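O-succinylbenzoate synthase (Synechococcus elongatus, PDB 2OZT) converts 2-succinyl-6-hydroxy-2,4-cyclohexadiene-1-carboxylate to 2-succinylbenzoate by loss of water, a divalent-metal-dependent step on the way to phylloquinone. Local coordinates at residues K163-A168 / I192-Q197; T216-D221 / R236-F241; F242-A247 / Q266-S271. All coordinates share one frame; numbering follows the deposited sequence.

Following the chain from the N terminus, the three contacts come in series, none enclosing or crossing another, and each closes one strand-helix-strand step of the parallel barrel. Contact 1 closes the loop around helix 174-187 by pairing strands 163-167 and 192-196. Contact 2 does the same around helix 227-235, where the run into strand 241-244 meets strand 218-220, the next neighbour of 192-196. Contact 3 pairs strand 241-244 with 268-270 across helices 246-249 and 252-260. Neighbouring contacts are joined through adjacent strands: Q197 bonds to A219 and D221, and L220 to V243. D167 and D221 bind one sodium ion, and K245 reaches D221 in a salt bridge.

Contact 1: residues K163-A168 / I192-Q197; sequences KLRLDA and IEYVEQ. With NA (sodium ion), chain D; PO4 (phosphate ion), chain B.
L164, L166 and D167 pair in parallel with I192, V195 and E196, the strand axes 4.6 Å apart and 11° from parallel, closing a right-handed beta-alpha-beta crossover of the TIM-type barrel of the enolase superfamily. Near-straight backbone bonds run from E193 N to L164 O and E196 N to L166 O. On the helix-covered face, I192 CD1 lies 3.8 Å from L164 CD2 and touches L166 CD1; L164 and L166 pack on helix 144-157, L166 and V195 on helix 174-187. The face lined by R165, Y194, D167 and E196 is polar. R165, extended from CG to NE, lays its CG over one face of the Y194 ring, a CH-pi contact 4.0 Å from the centroid. Its guanidinium continues nearly parallel to that ring, 18° apart, with Y194 OH over one face. NE makes a salt bridge to E193 OE1 at 2.9 Å; the bond is straight and in the guanidinium plane, yet meets the carboxylate from above. NH2 holds a phosphate ion, probably from the crystallisation liquor, through O2. Farther along, the carboxylates of D167 and E196, both magnesium ligands, stack almost parallel with D167 OD2 and E196 OE1 3.6 Å apart, a repulsion that K136, salt-bridged to D167, probably eases. A chi1 of -167° swings the D167 carboxylate off the backbone N, setting OD1 2.5 Å from the sodium ion.

Contact 2: residues T216-D221 / R236-F241; sequences TAIALD and RGWPGF. With NA (sodium ion), chain D.
L220 covers one face of the W238 indole, its CD1 above the centre of the five-membered ring in a CH-pi contact 3.7 Å from the centroid, while CG sits 3.5 Å from CZ2. Beyond the rim of the six-membered ring, I218 CG2 approaches CH2 at the edge, the two side chains crossing at about a right angle. P239 CD and G240 N lie over the other indole face, and helix 204-213 adds L208 and A211. On the sheet face that A219 and F241 share, their CB atoms pack together, and A217 CB meets the F241 ring edge at CE2, 3.6 Å away. This is where the loop after helix 227-235 joins the TIM-type barrel: A219 and F241 form a parallel bridge, with F241 N bonded to I218 O. G240 slips past the same oxygen; a CB here would clash with it. F241 O is gripped twice, by L220 N at 2.9 Å and by W238 NE1 at 3.0 Å, the donors arriving from opposite faces of its carbonyl plane. The indole bond, with packing on both ring faces, probably limits the turning of W238. At the strand's end D221 extends its carboxylate on the far side from the backbone N (chi1 -180°) and places OD2 2.7 Å from the sodium ion.

Contact 3: residues F242-A247 / Q266-S271; sequences FVIKTA and QRLVFS
I244 and L268 cross at a slant on the helix-facing side of the barrel wall; L268 CD2 rests against both I244 CG1 and F242 CB, 4.0 Å from each. Farther along this face T246 lies across F270, its OG1 at the ring edge 3.5 Å from CD1; the ring also meets W290 of helix 277-290, their planes nearly parallel. V243 and V269 point to the opposite face, into the barrel, where S271 OG touches V243 CG1 and K245 CD, both at 3.2 Å. Parallel strands 242-244 and 268-270, with axes 30° apart, carry these side chains; F242 N bonds to R267 O and I244 N to V269 O. Past K245 the pairing passes to water: one molecule bridges I244 O, S271 O and T246 N. K245, predicted to be the proton acceptor, folds back through bends at chi2 (69°) and chi3 (60°), bringing NZ 2.7 Å from V243 O, above that carbonyl's plane. The same nitrogen holds D221 by a salt bridge and bonds to V224 O. A methionine in its place would probably leave the D221 carboxylate without this charge partner and V243 O without its side-chain donor. Three oxygen partners thus hold the amino group beside a metal-binding aspartate, a placement consistent with an acid-base role next to the metal site.

Contact 1: residues K163-A168 / I192-Q197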
loop_
_atom_site.group_PDB
_atom_site.type_symbol
_atom_site.label_atom_id
_atom_site.label_comp_id
_atom_site.label_asym_id
_atom_site.label_seq_id
_atom_site.Cartn_x
_atom_site.Cartn_y
_atom_site.Cartn_z
ATOM N N LYS A 163 -15.593 9.579 -6.695
ATOM C CA LYS A 163 -14.458 9.198 -7.556
ATOM C C LYS A 163 -14.326 7.689 -7.518
ATOM O O LYS A 163 -14.579 7.079 -6.500
ATOM C CB LYS A 163 -13.158 9.832 -7.056
ATOM C CG LYS A 163 -13.084 11.369 -7.263
ATOM C CD LYS A 163 -12.913 11.698 -8.774
ATOM C CE LYS A 163 -12.811 13.214 -9.013
ATOM N NZ LYS A 163 -11.470 13.777 -8.654
ATOM N N LEU A 164 -13.967 7.064 -8.649
ATOM C CA LEU A 164 -13.935 5.613 -8.736
ATOM C C LEU A 164 -12.640 5.132 -9.398
ATOM O O LEU A 164 -12.247 5.657 -10.448
ATOM C CB LEU A 164 -15.160 5.181 -9.575
ATOM C CG LEU A 164 -15.233 3.691 -9.801
ATOM C CD1 LEU A 164 -15.372 2.889 -8.477
ATOM C CD2 LEU A 164 -16.406 3.456 -10.783
ATOM N N ARG A 165 -11.967 4.199 -8.733
ATOM C CA ARG A 165 -10.776 3.509 -9.244
ATOM C C ARG A 165 -11.191 2.119 -9.682
ATOM O O ARG A 165 -12.024 1.489 -8.999
ATOM C CB ARG A 165 -9.724 3.417 -8.108
ATOM C CG ARG A 165 -9.269 4.766 -7.548
ATOM C CD ARG A 165 -8.636 4.605 -6.197
ATOM N NE ARG A 165 -8.268 5.938 -5.718
ATOM C CZ ARG A 165 -7.608 6.167 -4.567
ATOM N NH1 ARG A 165 -7.244 5.159 -3.768
ATOM N NH2 ARG A 165 -7.328 7.434 -4.226
ATOM N N LEU A 166 -10.665 1.643 -10.810
ATOM C CA LEU A 166 -10.987 0.286 -11.259
ATOM C C LEU A 166 -9.741 -0.569 -11.110
ATOM O O LEU A 166 -8.736 -0.278 -11.761
ATOM C CB LEU A 166 -11.417 0.292 -12.718
ATOM C CG LEU A 166 -12.600 1.202 -13.006
ATOM C CD1 LEU A 166 -12.888 1.193 -14.540
ATOM C CD2 LEU A 166 -13.812 0.807 -12.193
ATOM N N ASP A 167 -9.787 -1.631 -10.320
ATOM C CA ASP A 167 -8.592 -2.411 -10.076
ATOM C C ASP A 167 -8.667 -3.752 -10.785
ATOM O O ASP A 167 -9.422 -4.627 -10.361
ATOM C CB ASP A 167 -8.425 -2.606 -8.565
ATOM C CG ASP A 167 -7.056 -3.130 -8.190
ATOM O OD1 ASP A 167 -6.199 -3.422 -9.080
ATOM O OD2 ASP A 167 -6.759 -3.265 -6.967
ATOM N N ALA A 168 -7.839 -3.905 -11.818
ATOM C CA ALA A 168 -7.793 -5.165 -12.523
ATOM C C ALA A 168 -6.829 -6.188 -11.937
ATOM O O ALA A 168 -6.872 -7.385 -12.325
ATOM C CB ALA A 168 -7.465 -4.919 -13.983
ATOM N N ILE A 192 -14.344 8.484 -13.135
ATOM C CA ILE A 192 -13.191 7.497 -13.247
ATOM C C ILE A 192 -11.785 8.088 -13.004
ATOM O O ILE A 192 -11.261 8.847 -13.810
ATOM C CB ILE A 192 -13.210 6.707 -14.587
ATOM C CG1 ILE A 192 -14.543 5.954 -14.761
ATOM C CG2 ILE A 192 -12.087 5.721 -14.651
ATOM C CD1 ILE A 192 -14.689 4.679 -13.926
ATOM N N GLU A 193 -11.150 7.698 -11.913
ATOM C CA GLU A 193 -9.876 8.297 -11.573
ATOM C C GLU A 193 -8.711 7.622 -12.291
ATOM O O GLU A 193 -7.824 8.282 -12.843
ATOM C CB GLU A 193 -9.691 8.209 -10.066
ATOM C CG GLU A 193 -8.503 9.005 -9.549
ATOM C CD GLU A 193 -8.363 8.955 -8.041
ATOM O OE1 GLU A 193 -9.045 8.149 -7.382
ATOM O OE2 GLU A 193 -7.573 9.766 -7.514
ATOM N N TYR A 194 -8.690 6.300 -12.255
ATOM C CA TYR A 194 -7.713 5.525 -13.000
ATOM C C TYR A 194 -8.111 4.079 -13.055
ATOM O O TYR A 194 -9.014 3.630 -12.305
ATOM C CB TYR A 194 -6.299 5.646 -12.391
ATOM C CG TYR A 194 -6.101 5.386 -10.887
ATOM C CD1 TYR A 194 -5.772 6.450 -10.047
ATOM C CD2 TYR A 194 -6.200 4.115 -10.329
ATOM C CE1 TYR A 194 -5.497 6.251 -8.669
ATOM C CE2 TYR A 194 -5.942 3.908 -8.931
ATOM C CZ TYR A 194 -5.607 4.982 -8.148
ATOM O OH TYR A 194 -5.352 4.723 -6.821
ATOM N N VAL A 195 -7.465 3.353 -13.984
ATOM C CA VAL A 195 -7.479 1.902 -14.015
ATOM C C VAL A 195 -6.159 1.433 -13.380
ATOM O O VAL A 195 -5.084 1.836 -13.807
ATOM C CB VAL A 195 -7.650 1.340 -15.467
ATOM C CG1 VAL A 195 -7.552 -0.161 -15.435
ATOM C CG2 VAL A 195 -8.971 1.803 -16.105
ATOM N N GLU A 196 -6.281 0.582 -12.384
ATOM C CA GLU A 196 -5.121 0.111 -11.636
ATOM C C GLU A 196 -4.630 -1.231 -12.157
ATOM O O GLU A 196 -5.437 -2.169 -12.294
ATOM C CB GLU A 196 -5.472 -0.008 -10.153
ATOM C CG GLU A 196 -4.297 -0.312 -9.244
ATOM C CD GLU A 196 -4.717 -0.209 -7.793
ATOM O OE1 GLU A 196 -5.866 0.169 -7.544
ATOM O OE2 GLU A 196 -3.881 -0.464 -6.904
ATOM N N GLN A 197 -3.350 -1.285 -12.558
ATOM C CA GLN A 197 -2.701 -2.541 -12.981
ATOM C C GLN A 197 -3.516 -3.328 -14.036
ATOM O O GLN A 197 -3.932 -4.451 -13.785
ATOM C CB GLN A 197 -2.293 -3.398 -11.766
ATOM C CG GLN A 197 -1.180 -4.398 -12.104
ATOM C CD GLN A 197 0.177 -3.763 -12.190
ATOM O OE1 GLN A 197 0.552 -2.932 -11.335
ATOM N NE2 GLN A 197 0.956 -4.118 -13.213
HETATM NA NA NA D . -3.773 -3.621 -8.393
HETATM P P PO4 B . -8.927 11.018 -4.734
HETATM O O1 PO4 B . -9.261 10.864 -3.283
HETATM O O2 PO4 B . -7.966 9.925 -5.050
HETATM O O3 PO4 B . -10.215 10.818 -5.534
HETATM O O4 PO4 B . -8.332 12.301 -5.286
#

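Contact 2: residues T216-D221 / R236-F241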
loop_
_atom_site.group_PDB
_atom_site.type_symbol
_atom_site.label_atom_id
_atom_site.label_comp_id
_atom_site.label_asym_id
_atom_site.label_seq_id
_atom_site.Cartn_x
_atom_site.Cartn_y
_atom_site.Cartn_z
ATOM N N THR A 216 -7.662 7.378 -20.396
ATOM C CA THR A 216 -7.923 7.161 -18.964
ATOM C C THR A 216 -6.589 6.900 -18.270
ATOM O O THR A 216 -5.786 6.140 -18.785
ATOM C CB THR A 216 -8.816 5.913 -18.767
ATOM O OG1 THR A 216 -10.050 6.095 -19.495
ATOM C CG2 THR A 216 -9.148 5.678 -17.299
ATOM N N ALA A 217 -6.389 7.523 -17.105
ATOM C CA ALA A 217 -5.160 7.325 -16.353
ATOM C C ALA A 217 -4.982 5.887 -15.884
ATOM O O ALA A 217 -5.942 5.189 -15.601
ATOM C CB ALA A 217 -5.074 8.274 -15.133
ATOM N N ILE A 218 -3.739 5.475 -15.770
ATOM C CA ILE A 218 -3.413 4.127 -15.305
ATOM C C ILE A 218 -2.542 4.248 -14.053
ATOM O O ILE A 218 -1.697 5.153 -13.961
ATOM C CB ILE A 218 -2.682 3.318 -16.410
ATOM C CG1 ILE A 218 -3.571 3.266 -17.655
ATOM C CG2 ILE A 218 -2.343 1.912 -15.938
ATOM C CD1 ILE A 218 -2.943 2.455 -18.800
ATOM N N ALA A 219 -2.775 3.359 -13.097
ATOM C CA ALA A 219 -1.948 3.293 -11.890
ATOM C C ALA A 219 -1.199 1.982 -11.829
ATOM O O ALA A 219 -1.744 0.917 -12.092
ATOM C CB ALA A 219 -2.843 3.397 -10.675
ATOM N N LEU A 220 0.053 2.024 -11.384
ATOM C CA LEU A 220 0.810 0.801 -11.114
ATOM C C LEU A 220 0.706 0.421 -9.655
ATOM O O LEU A 220 0.707 1.298 -8.782
ATOM C CB LEU A 220 2.302 1.039 -11.410
ATOM C CG LEU A 220 2.563 1.377 -12.880
ATOM C CD1 LEU A 220 4.012 1.770 -12.991
ATOM C CD2 LEU A 220 2.240 0.229 -13.845
ATOM N N ASP A 221 0.598 -0.883 -9.409
ATOM C CA ASP A 221 0.436 -1.375 -8.023
ATOM C C ASP A 221 1.355 -2.575 -7.877
ATOM O O ASP A 221 2.435 -2.446 -7.304
ATOM C CB ASP A 221 -1.045 -1.691 -7.761
ATOM C CG ASP A 221 -1.318 -2.201 -6.363
ATOM O OD1 ASP A 221 -0.524 -1.944 -5.417
ATOM O OD2 ASP A 221 -2.360 -2.878 -6.166
ATOM N N ARG A 236 11.542 5.363 -16.908
ATOM C CA ARG A 236 10.824 5.009 -18.141
ATOM C C ARG A 236 9.839 6.086 -18.586
ATOM O O ARG A 236 9.189 5.942 -19.634
ATOM C CB ARG A 236 10.038 3.704 -17.946
ATOM C CG ARG A 236 10.897 2.469 -18.085
ATOM C CD ARG A 236 10.170 1.202 -17.584
ATOM N NE ARG A 236 11.016 0.031 -17.781
ATOM C CZ ARG A 236 10.788 -1.171 -17.275
ATOM N NH1 ARG A 236 9.715 -1.407 -16.513
ATOM N NH2 ARG A 236 11.636 -2.150 -17.547
ATOM N N GLY A 237 9.659 7.138 -17.804
ATOM C CA GLY A 237 8.684 8.159 -18.150
ATOM C C GLY A 237 7.246 7.768 -17.879
ATOM O O GLY A 237 6.347 8.197 -18.590
ATOM N N TRP A 238 7.010 6.977 -16.834
ATOM C CA TRP A 238 5.624 6.591 -16.525
ATOM C C TRP A 238 4.784 7.838 -16.340
ATOM O O TRP A 238 5.118 8.665 -15.513
ATOM C CB TRP A 238 5.591 5.765 -15.259
ATOM C CG TRP A 238 4.191 5.323 -14.876
ATOM C CD1 TRP A 238 3.478 5.726 -13.775
ATOM C CD2 TRP A 238 3.370 4.402 -15.582
ATOM N NE1 TRP A 238 2.256 5.095 -13.744
ATOM C CE2 TRP A 238 2.157 4.297 -14.868
ATOM C CE3 TRP A 238 3.529 3.652 -16.758
ATOM C CZ2 TRP A 238 1.111 3.446 -15.275
ATOM C CZ3 TRP A 238 2.471 2.824 -17.184
ATOM C CH2 TRP A 238 1.289 2.699 -16.423
ATOM N N PRO A 239 3.686 8.004 -17.113
ATOM C CA PRO A 239 2.902 9.237 -16.947
ATOM C C PRO A 239 1.711 9.118 -15.988
ATOM O O PRO A 239 1.045 10.118 -15.725
ATOM C CB PRO A 239 2.302 9.448 -18.353
ATOM C CG PRO A 239 2.095 8.032 -18.837
ATOM C CD PRO A 239 3.246 7.215 -18.299
ATOM N N GLY A 240 1.470 7.919 -15.471
ATOM C CA GLY A 240 0.342 7.681 -14.597
ATOM C C GLY A 240 0.647 7.719 -13.112
ATOM O O GLY A 240 1.545 8.461 -12.641
ATOM N N PHE A 241 -0.178 6.980 -12.383
ATOM C CA PHE A 241 -0.079 6.969 -10.928
ATOM C C PHE A 241 0.747 5.805 -10.400
ATOM O O PHE A 241 0.971 4.795 -11.057
ATOM C CB PHE A 241 -1.472 6.878 -10.303
ATOM C CG PHE A 241 -2.298 8.109 -10.514
ATOM C CD1 PHE A 241 -2.409 9.087 -9.544
ATOM C CD2 PHE A 241 -2.983 8.278 -11.719
ATOM C CE1 PHE A 241 -3.167 10.230 -9.787
ATOM C CE2 PHE A 241 -3.776 9.388 -11.945
ATOM C CZ PHE A 241 -3.859 10.386 -10.983
HETATM NA NA NA D . -3.773 -3.621 -8.393
#

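Contact 3: residues F242-A247 / Q266-S271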
loop_
_atom_site.group_PDB
_atom_site.type_symbol
_atom_site.label_atom_id
_atom_site.label_comp_id
_atom_site.label_asym_id
_atom_site.label_seq_id
_atom_site.Cartn_x
_atom_site.Cartn_y
_atom_site.Cartn_z
ATOM N N PHE A 242 1.247 5.988 -9.175
ATOM C CA PHE A 242 2.016 4.934 -8.513
ATOM C C PHE A 242 1.330 4.674 -7.175
ATOM O O PHE A 242 1.089 5.629 -6.425
ATOM C CB PHE A 242 3.396 5.485 -8.139
ATOM C CG PHE A 242 4.310 5.836 -9.306
ATOM C CD1 PHE A 242 5.303 4.964 -9.703
ATOM C CD2 PHE A 242 4.234 7.089 -9.922
ATOM C CE1 PHE A 242 6.189 5.323 -10.746
ATOM C CE2 PHE A 242 5.125 7.430 -10.953
ATOM C CZ PHE A 242 6.083 6.542 -11.343
ATOM N N VAL A 243 0.973 3.427 -6.906
ATOM C CA VAL A 243 0.370 3.087 -5.605
ATOM C C VAL A 243 1.529 2.613 -4.706
ATOM O O VAL A 243 2.151 1.583 -4.975
ATOM C CB VAL A 243 -0.696 1.993 -5.763
ATOM C CG1 VAL A 243 -1.319 1.641 -4.410
ATOM C CG2 VAL A 243 -1.786 2.456 -6.766
ATOM N N ILE A 244 1.858 3.405 -3.687
ATOM C CA ILE A 244 3.026 3.142 -2.848
ATOM C C ILE A 244 2.615 2.417 -1.583
ATOM O O ILE A 244 1.759 2.926 -0.820
ATOM C CB ILE A 244 3.639 4.493 -2.421
ATOM C CG1 ILE A 244 4.073 5.343 -3.625
ATOM C CG2 ILE A 244 4.840 4.278 -1.454
ATOM C CD1 ILE A 244 5.100 4.659 -4.557
ATOM N N LYS A 245 3.201 1.236 -1.370
ATOM C CA LYS A 245 3.010 0.518 -0.100
ATOM C C LYS A 245 4.213 0.798 0.768
ATOM O O LYS A 245 5.251 0.154 0.661
ATOM C CB LYS A 245 2.904 -1.000 -0.307
ATOM C CG LYS A 245 1.565 -1.456 -0.937
ATOM C CD LYS A 245 1.331 -1.061 -2.431
ATOM C CE LYS A 245 2.383 -1.619 -3.387
ATOM N NZ LYS A 245 2.016 -1.142 -4.822
ATOM N N THR A 246 4.064 1.828 1.599
ATOM C CA THR A 246 5.214 2.341 2.340
ATOM C C THR A 246 5.900 1.251 3.182
ATOM O O THR A 246 7.135 1.251 3.295
ATOM C CB THR A 246 4.774 3.513 3.162
ATOM O OG1 THR A 246 4.245 4.531 2.307
ATOM C CG2 THR A 246 5.920 4.158 3.961
ATOM N N ALA A 247 5.117 0.343 3.749
ATOM C CA ALA A 247 5.716 -0.688 4.601
ATOM C C ALA A 247 6.605 -1.644 3.824
ATOM O O ALA A 247 7.440 -2.356 4.415
ATOM C CB ALA A 247 4.609 -1.459 5.331
ATOM N N GLN A 266 1.619 14.498 -6.815
ATOM C CA GLN A 266 0.217 14.333 -7.214
ATOM C C GLN A 266 -0.071 12.983 -7.855
ATOM O O GLN A 266 -1.220 12.605 -7.938
ATOM C CB GLN A 266 -0.156 15.500 -8.146
ATOM C CG GLN A 266 -1.663 15.600 -8.553
ATOM C CD GLN A 266 -2.076 14.672 -9.659
ATOM O OE1 GLN A 266 -1.249 14.259 -10.504
ATOM N NE2 GLN A 266 -3.373 14.306 -9.672
ATOM N N ARG A 267 0.964 12.277 -8.298
ATOM C CA ARG A 267 0.748 10.964 -8.902
ATOM C C ARG A 267 0.833 9.800 -7.902
ATOM O O ARG A 267 0.755 8.647 -8.292
ATOM C CB ARG A 267 1.741 10.763 -10.057
ATOM C CG ARG A 267 1.394 11.611 -11.314
ATOM C CD ARG A 267 0.023 11.308 -11.817
ATOM N NE ARG A 267 -0.074 11.579 -13.245
ATOM C CZ ARG A 267 -0.947 12.409 -13.814
ATOM N NH1 ARG A 267 -1.854 13.056 -13.087
ATOM N NH2 ARG A 267 -0.926 12.578 -15.131
ATOM N N LEU A 268 1.027 10.095 -6.608
ATOM C CA LEU A 268 1.097 9.039 -5.560
ATOM C C LEU A 268 -0.249 8.759 -4.901
ATOM O O LEU A 268 -1.012 9.680 -4.574
ATOM C CB LEU A 268 2.088 9.435 -4.449
ATOM C CG LEU A 268 3.499 9.748 -4.929
ATOM C CD1 LEU A 268 4.375 9.912 -3.712
ATOM C CD2 LEU A 268 4.072 8.666 -5.866
ATOM N N VAL A 269 -0.456 7.470 -4.638
ATOM C CA VAL A 269 -1.561 7.015 -3.792
ATOM C C VAL A 269 -0.931 6.071 -2.767
ATOM O O VAL A 269 -0.253 5.112 -3.134
ATOM C CB VAL A 269 -2.609 6.245 -4.625
ATOM C CG1 VAL A 269 -3.677 5.629 -3.704
ATOM C CG2 VAL A 269 -3.286 7.221 -5.610
ATOM N N PHE A 270 -1.119 6.372 -1.480
ATOM C CA PHE A 270 -0.540 5.513 -0.475
ATOM C C PHE A 270 -1.513 4.443 -0.004
ATOM O O PHE A 270 -2.647 4.754 0.319
ATOM C CB PHE A 270 -0.136 6.387 0.727
ATOM C CG PHE A 270 0.985 7.341 0.430
ATOM C CD1 PHE A 270 2.286 6.947 0.635
ATOM C CD2 PHE A 270 0.734 8.639 -0.005
ATOM C CE1 PHE A 270 3.368 7.823 0.336
ATOM C CE2 PHE A 270 1.778 9.512 -0.327
ATOM C CZ PHE A 270 3.088 9.103 -0.104
ATOM N N SER A 271 -1.041 3.193 0.031
ATOM C CA SER A 271 -1.909 2.070 0.358
ATOM C C SER A 271 -1.338 1.087 1.319
ATOM O O SER A 271 -0.134 1.125 1.666
ATOM C CB SER A 271 -2.321 1.353 -0.933
ATOM O OG SER A 271 -1.290 0.535 -1.396
HETATM O O HOH W 1 1.591 3.309 2.031
HETATM O O HOH W 2 2.110 -0.088 3.268
#